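PDB 3KOP: uncharacterized protein from Arthrobacter sp., which is of unknown function but adopts a cyclophilin-like fold and belongs to the DUF3830 family. Local coordinates for residues Trp52-Leu55 / Pro56-Ser59. Sequence-based numbering, arbitrary orientation.
Sequences WDAL and PQSS
Q57 reaches back over the turn to A54: its NE2 donates a hydrogen bond to A54 O at 2.9 Å. The N-H...O angle of 169° shows a nearly straight bond, and A54 O lies close to the plane of the Q57 amide. On the acceptor side the geometry is less regular, because the donor sits well above the carbonyl plane, 43° out of it. The conformation of Q57 explains this approach, since CG is anti to the carbonyl carbon and a bend at chi2 (-70°) turns the amide back along the chain instead of letting it extend. The same bend leaves NE2 3.8 Å from A54 CB, so the amide nitrogen touches the methyl as well as the carbonyl.

L55 supplies the apolar part. Its CG lies anti to its carbonyl carbon, beside the backbone N, and the CD2 branch meets Q57 CG at 4.2 Å, passing beside Q57 N at 3.9 Å, while the side chain also touches I24, F181 and R183. The peptide bond between L55 and P56 is cis, which brings the two CA atoms within 2.8 Å; L55 CB accordingly lies only 3.3 Å from P56 CA, a tight contact.

This is a local turn that takes the chain from helix 45-54 into strand 57-63, where Q57 pairs through its backbone with F181 of strand 178-183. A54 O lies 3.2 Å from P56 O, two acceptors that cannot bond to each other, and the Q57 amide gives the first of them a donor. Cutting Q57 back to an alanine removes the amide and is likely to leave A54 O without this donor, with a gap opened beside the A54 methyl. The chemistry thus implies a cis-proline turn whose bend is bridged by one side-chain amide, its donor probably easing the acceptor-acceptor approach.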
ATOM      1  N   TRP F  52      22.512 -14.894  17.964  1.00 14.43           N
ATOM      2  CA  TRP F  52      23.807 -15.047  18.645  1.00 14.64           C
ATOM      3  C   TRP F  52      24.060 -16.501  19.042  1.00 14.98           C
ATOM      4  O   TRP F  52      25.127 -17.071  18.767  1.00 15.03           O
ATOM      5  CB  TRP F  52      23.890 -14.173  19.893  1.00 14.92           C
ATOM      6  CG  TRP F  52      25.238 -14.317  20.611  1.00 15.89           C
ATOM      7  CD1 TRP F  52      25.569 -15.224  21.596  1.00 16.96           C
ATOM      8  CD2 TRP F  52      26.431 -13.563  20.348  1.00 16.59           C
ATOM      9  NE1 TRP F  52      26.887 -15.074  21.950  1.00 17.02           N
ATOM     10  CE2 TRP F  52      27.441 -14.058  21.212  1.00 17.39           C
ATOM     11  CE3 TRP F  52      26.737 -12.500  19.486  1.00 18.57           C
ATOM     12  CZ2 TRP F  52      28.735 -13.510  21.243  1.00 18.11           C
ATOM     13  CZ3 TRP F  52      28.026 -11.980  19.490  1.00 19.42           C
ATOM     14  CH2 TRP F  52      29.008 -12.475  20.374  1.00 18.92           C
ATOM     15  N   ASP F  53      23.088 -17.082  19.728  1.00 15.76           N
ATOM     16  CA  ASP F  53      23.202 -18.446  20.257  1.00 16.28           C
ATOM     17  C   ASP F  53      23.549 -19.471  19.176  1.00 16.46           C
ATOM     18  O   ASP F  53      24.255 -20.432  19.435  1.00 16.59           O
ATOM     19  CB  ASP F  53      21.910 -18.869  20.981  1.00 16.16           C
ATOM     20  CG  ASP F  53      21.715 -18.169  22.325  1.00 17.30           C
ATOM     21  OD1 ASP F  53      22.564 -17.341  22.712  1.00 17.43           O
ATOM     22  OD2 ASP F  53      20.691 -18.437  22.989  1.00 17.61           O
ATOM     23  N   ALA F  54      23.074 -19.230  17.954  1.00 16.34           N
ATOM     24  CA  ALA F  54      23.200 -20.204  16.856  1.00 16.15           C
ATOM     25  C   ALA F  54      24.332 -19.930  15.895  1.00 15.78           C
ATOM     26  O   ALA F  54      24.567 -20.734  14.985  1.00 15.90           O
ATOM     27  CB  ALA F  54      21.871 -20.289  16.087  1.00 16.46           C
ATOM     28  N   LEU F  55      25.080 -18.843  16.090  1.00 15.48           N
ATOM     29  CA  LEU F  55      26.162 -18.526  15.165  1.00 15.43           C
ATOM     30  C   LEU F  55      27.318 -19.520  15.311  1.00 16.72           C
ATOM     31  O   LEU F  55      27.581 -20.031  16.416  1.00 16.45           O
ATOM     32  CB  LEU F  55      26.657 -17.109  15.371  1.00 15.52           C
ATOM     33  CG  LEU F  55      25.633 -15.996  15.121  1.00 15.04           C
ATOM     34  CD1 LEU F  55      26.276 -14.630  15.450  1.00 14.68           C
ATOM     35  CD2 LEU F  55      25.034 -16.032  13.711  1.00 14.39           C
ATOM     36  N   PRO F  56      28.024 -19.769  14.207  1.00 17.13           N
ATOM     37  CA  PRO F  56      27.803 -19.083  12.922  1.00 17.22           C
ATOM     38  C   PRO F  56      26.644 -19.649  12.095  1.00 17.24           C
ATOM     39  O   PRO F  56      26.250 -20.794  12.299  1.00 16.72           O
ATOM     40  CB  PRO F  56      29.122 -19.324  12.188  1.00 17.30           C
ATOM     41  CG  PRO F  56      29.603 -20.621  12.716  1.00 17.82           C
ATOM     42  CD  PRO F  56      29.209 -20.638  14.156  1.00 17.59           C
ATOM     43  N   GLN F  57      26.119 -18.838  11.180  1.00 17.47           N
ATOM     44  CA  GLN F  57      25.137 -19.267  10.185  1.00 17.72           C
ATOM     45  C   GLN F  57      25.614 -18.803   8.820  1.00 18.63           C
ATOM     46  O   GLN F  57      25.967 -17.615   8.593  1.00 18.02           O
ATOM     47  CB  GLN F  57      23.747 -18.714  10.480  1.00 17.90           C
ATOM     48  CG  GLN F  57      23.132 -19.262  11.746  1.00 18.35           C
ATOM     49  CD  GLN F  57      22.740 -20.727  11.618  1.00 18.55           C
ATOM     50  OE1 GLN F  57      22.167 -21.123  10.616  1.00 18.49           O
ATOM     51  NE2 GLN F  57      22.991 -21.515  12.666  1.00 16.38           N
ATOM     52  N   SER F  58      25.577 -19.740   7.886  1.00 19.18           N
ATOM     53  CA  SER F  58      26.263 -19.572   6.641  1.00 20.20           C
ATOM     54  C   SER F  58      25.564 -20.347   5.565  1.00 20.09           C
ATOM     55  O   SER F  58      25.318 -21.546   5.701  1.00 20.01           O
ATOM     56  CB  SER F  58      27.685 -20.079   6.795  1.00 20.30           C
ATOM     57  OG  SER F  58      28.462 -19.762   5.658  1.00 24.01           O
ATOM     58  N   SER F  59      25.256 -19.662   4.483  1.00 18.96           N
ATOM     59  CA  SER F  59      24.600 -20.318   3.382  1.00 18.59           C
ATOM     60  C   SER F  59      24.662 -19.465   2.120  1.00 17.34           C
ATOM     61  O   SER F  59      25.018 -18.302   2.169  1.00 16.24           O
ATOM     62  CB  SER F  59      23.157 -20.591   3.771  1.00 19.17           C
ATOM     63  OG  SER F  59      22.481 -21.280   2.749  1.00 22.15           O
TER